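Local coordinates for cell division control protein 4 (Saccharomyces cerevisiae, PDB 3V7D), which recognises phosphorylated targets such as the CDK inhibitor SIC1 for an SCF ubiquitin ligase, which marks them for degradation by the proteasome, at residues B[190-195]-B[247-252]. The protein carries 1 engineered substitution. Residues are numbered along the deposited sequence; the frame is centred on the assembly and turned at random.
Sequences IKKGCC and HDYPLV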
loop_
_atom_site.group_PDB
_atom_site.type_symbol
_atom_site.label_atom_id
_atom_site.label_comp_id
_atom_site.label_asym_id
_atom_site.label_seq_id
_atom_site.Cartn_x
_atom_site.Cartn_y
_atom_site.Cartn_z
ATOM N N ILE B 190 -2.086 23.379 15.565
ATOM C CA ILE B 190 -3.530 23.163 15.636
ATOM C C ILE B 190 -4.047 23.189 17.075
ATOM O O ILE B 190 -5.084 23.786 17.364
ATOM C CB ILE B 190 -3.932 21.834 14.967
ATOM C CG1 ILE B 190 -3.686 21.908 13.462
ATOM C CG2 ILE B 190 -5.395 21.518 15.224
ATOM C CD1 ILE B 190 -4.031 20.636 12.719
ATOM N N LYS B 191 -3.305 22.561 17.979
ATOM C CA LYS B 191 -3.747 22.436 19.361
ATOM C C LYS B 191 -3.649 23.746 20.134
ATOM O O LYS B 191 -4.256 23.885 21.196
ATOM C CB LYS B 191 -2.975 21.325 20.077
ATOM C CG LYS B 191 -3.177 19.943 19.458
ATOM C CD LYS B 191 -2.158 18.930 19.974
ATOM C CE LYS B 191 -0.736 19.459 19.848
ATOM N NZ LYS B 191 -0.453 19.952 18.468
ATOM N N LYS B 192 -2.885 24.702 19.608
ATOM C CA LYS B 192 -2.844 26.048 20.181
ATOM C C LYS B 192 -3.778 26.963 19.402
ATOM O O LYS B 192 -4.098 28.070 19.842
ATOM C CB LYS B 192 -1.425 26.619 20.163
ATOM C CG LYS B 192 -0.413 25.814 20.958
ATOM C CD LYS B 192 0.948 26.498 20.971
ATOM C CE LYS B 192 1.938 25.749 21.852
ATOM N NZ LYS B 192 3.211 26.499 22.013
ATOM N N GLY B 193 -4.211 26.486 18.240
ATOM C CA GLY B 193 -5.116 27.228 17.383
ATOM C C GLY B 193 -4.539 28.532 16.866
ATOM O O GLY B 193 -5.264 29.514 16.704
ATOM N N CYS B 194 -3.238 28.552 16.593
ATOM C CA CYS B 194 -2.599 29.783 16.143
ATOM C C CYS B 194 -1.396 29.539 15.246
ATOM O O CYS B 194 -0.906 28.417 15.127
ATOM C CB CYS B 194 -2.162 30.626 17.345
ATOM S SG CYS B 194 -0.729 29.956 18.232
ATOM N N CYS B 195 -0.928 30.610 14.615
ATOM C CA CYS B 195 0.326 30.582 13.880
ATOM C C CYS B 195 1.480 30.792 14.855
ATOM O O CYS B 195 1.425 31.680 15.706
ATOM C CB CYS B 195 0.342 31.677 12.815
ATOM S SG CYS B 195 1.893 31.779 11.898
ATOM N N HIS B 247 4.119 32.383 24.309
ATOM C CA HIS B 247 5.039 33.296 23.640
ATOM C C HIS B 247 4.359 34.567 23.142
ATOM O O HIS B 247 3.311 34.973 23.642
ATOM C CB HIS B 247 5.717 32.595 22.462
ATOM C CG HIS B 247 6.955 31.844 22.836
ATOM N ND1 HIS B 247 8.169 32.055 22.220
ATOM C CD2 HIS B 247 7.170 30.883 23.768
ATOM C CE1 HIS B 247 9.078 31.257 22.752
ATOM N NE2 HIS B 247 8.495 30.536 23.694
ATOM N N ASP B 248 4.987 35.189 22.149
ATOM C CA ASP B 248 4.444 36.349 21.459
ATOM C C ASP B 248 4.040 35.928 20.050
ATOM O O ASP B 248 4.349 36.613 19.073
ATOM C CB ASP B 248 5.490 37.466 21.395
ATOM C CG ASP B 248 6.915 36.936 21.463
ATOM O OD1 ASP B 248 7.143 35.947 22.191
ATOM O OD2 ASP B 248 7.806 37.502 20.795
ATOM N N TYR B 249 3.358 34.787 19.959
ATOM C CA TYR B 249 2.954 34.209 18.677
ATOM C C TYR B 249 2.096 35.169 17.855
ATOM O O TYR B 249 1.197 35.816 18.392
ATOM C CB TYR B 249 2.205 32.889 18.898
ATOM C CG TYR B 249 3.080 31.762 19.399
ATOM C CD1 TYR B 249 4.342 31.542 18.857
ATOM C CD2 TYR B 249 2.650 30.920 20.418
ATOM C CE1 TYR B 249 5.148 30.513 19.311
ATOM C CE2 TYR B 249 3.450 29.891 20.881
ATOM C CZ TYR B 249 4.698 29.692 20.324
ATOM O OH TYR B 249 5.497 28.669 20.781
ATOM N N PRO B 250 2.370 35.256 16.542
ATOM C CA PRO B 250 3.396 34.465 15.858
ATOM C C PRO B 250 4.787 35.089 15.938
ATOM O O PRO B 250 4.926 36.312 15.989
ATOM C CB PRO B 250 2.916 34.480 14.407
ATOM C CG PRO B 250 2.265 35.814 14.266
ATOM C CD PRO B 250 1.611 36.099 15.600
ATOM N N LEU B 251 5.808 34.237 15.952
ATOM C CA LEU B 251 7.185 34.694 15.841
ATOM C C LEU B 251 7.446 35.080 14.396
ATOM O O LEU B 251 7.587 34.215 13.531
ATOM C CB LEU B 251 8.155 33.593 16.265
ATOM C CG LEU B 251 8.571 33.518 17.735
ATOM C CD1 LEU B 251 7.373 33.302 18.643
ATOM C CD2 LEU B 251 9.603 32.418 17.935
ATOM N N VAL B 252 7.500 36.379 14.131
ATOM C CA VAL B 252 7.689 36.867 12.771
ATOM C C VAL B 252 9.170 37.083 12.462
ATOM O O VAL B 252 9.897 37.678 13.256
ATOM C CB VAL B 252 6.909 38.177 12.538
ATOM C CG1 VAL B 252 6.994 38.598 11.077
ATOM C CG2 VAL B 252 5.454 38.014 12.969
#
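Tyr249 and Pro250 lean on Lys192, Cys194 and Cys195 in a small surface contact at the rim of the WD-repeat propeller, where a returning loop begins to add strand 251-253 alongside strand 194-199. Tyr249 has the largest share of the buried surface. Cys194 SG lies 4.1 Å from Tyr249 CD2. Seen from the ring centroid the sulfur is 46° off the ring normal, an oblique sulfur-aromatic approach. A chi1 of 73° in Cys194 tucks SG over its own backbone, facing the tyrosine. The extended chain of Lys192 crosses the tyrosine side chain at about a right angle, bringing NZ to 3.6 Å from Tyr249 CE2; this ammonium also makes a weak hydrogen bond to Ser238 OG. CB of His247 stands 3.6 Å above the centre of one face of the Tyr249 ring, a fold-back within the loop itself. Farther along, Cys195 O packs 3.5 Å from Tyr249 CB and 3.4 Å from Pro250 CA. Cys195 swings its sulfur away from the backbone N (chi1 177°), which leaves SG 3.8 Å from Pro250 CB. A cis peptide precedes Pro250, and immediately beyond it Leu251 takes up backbone hydrogen bonds with Thr196 and Val198. Just before Cys195, Gly193 and Cys194 both face Asp189 in a G1 beta bulge, with Gly193 at positive phi. The bulge ends the tight hairpin turn from strand 185-189 to outer strand 194-199 of a four-stranded antiparallel WD40 blade, which strand 251-253 extends in parallel as a fifth strand.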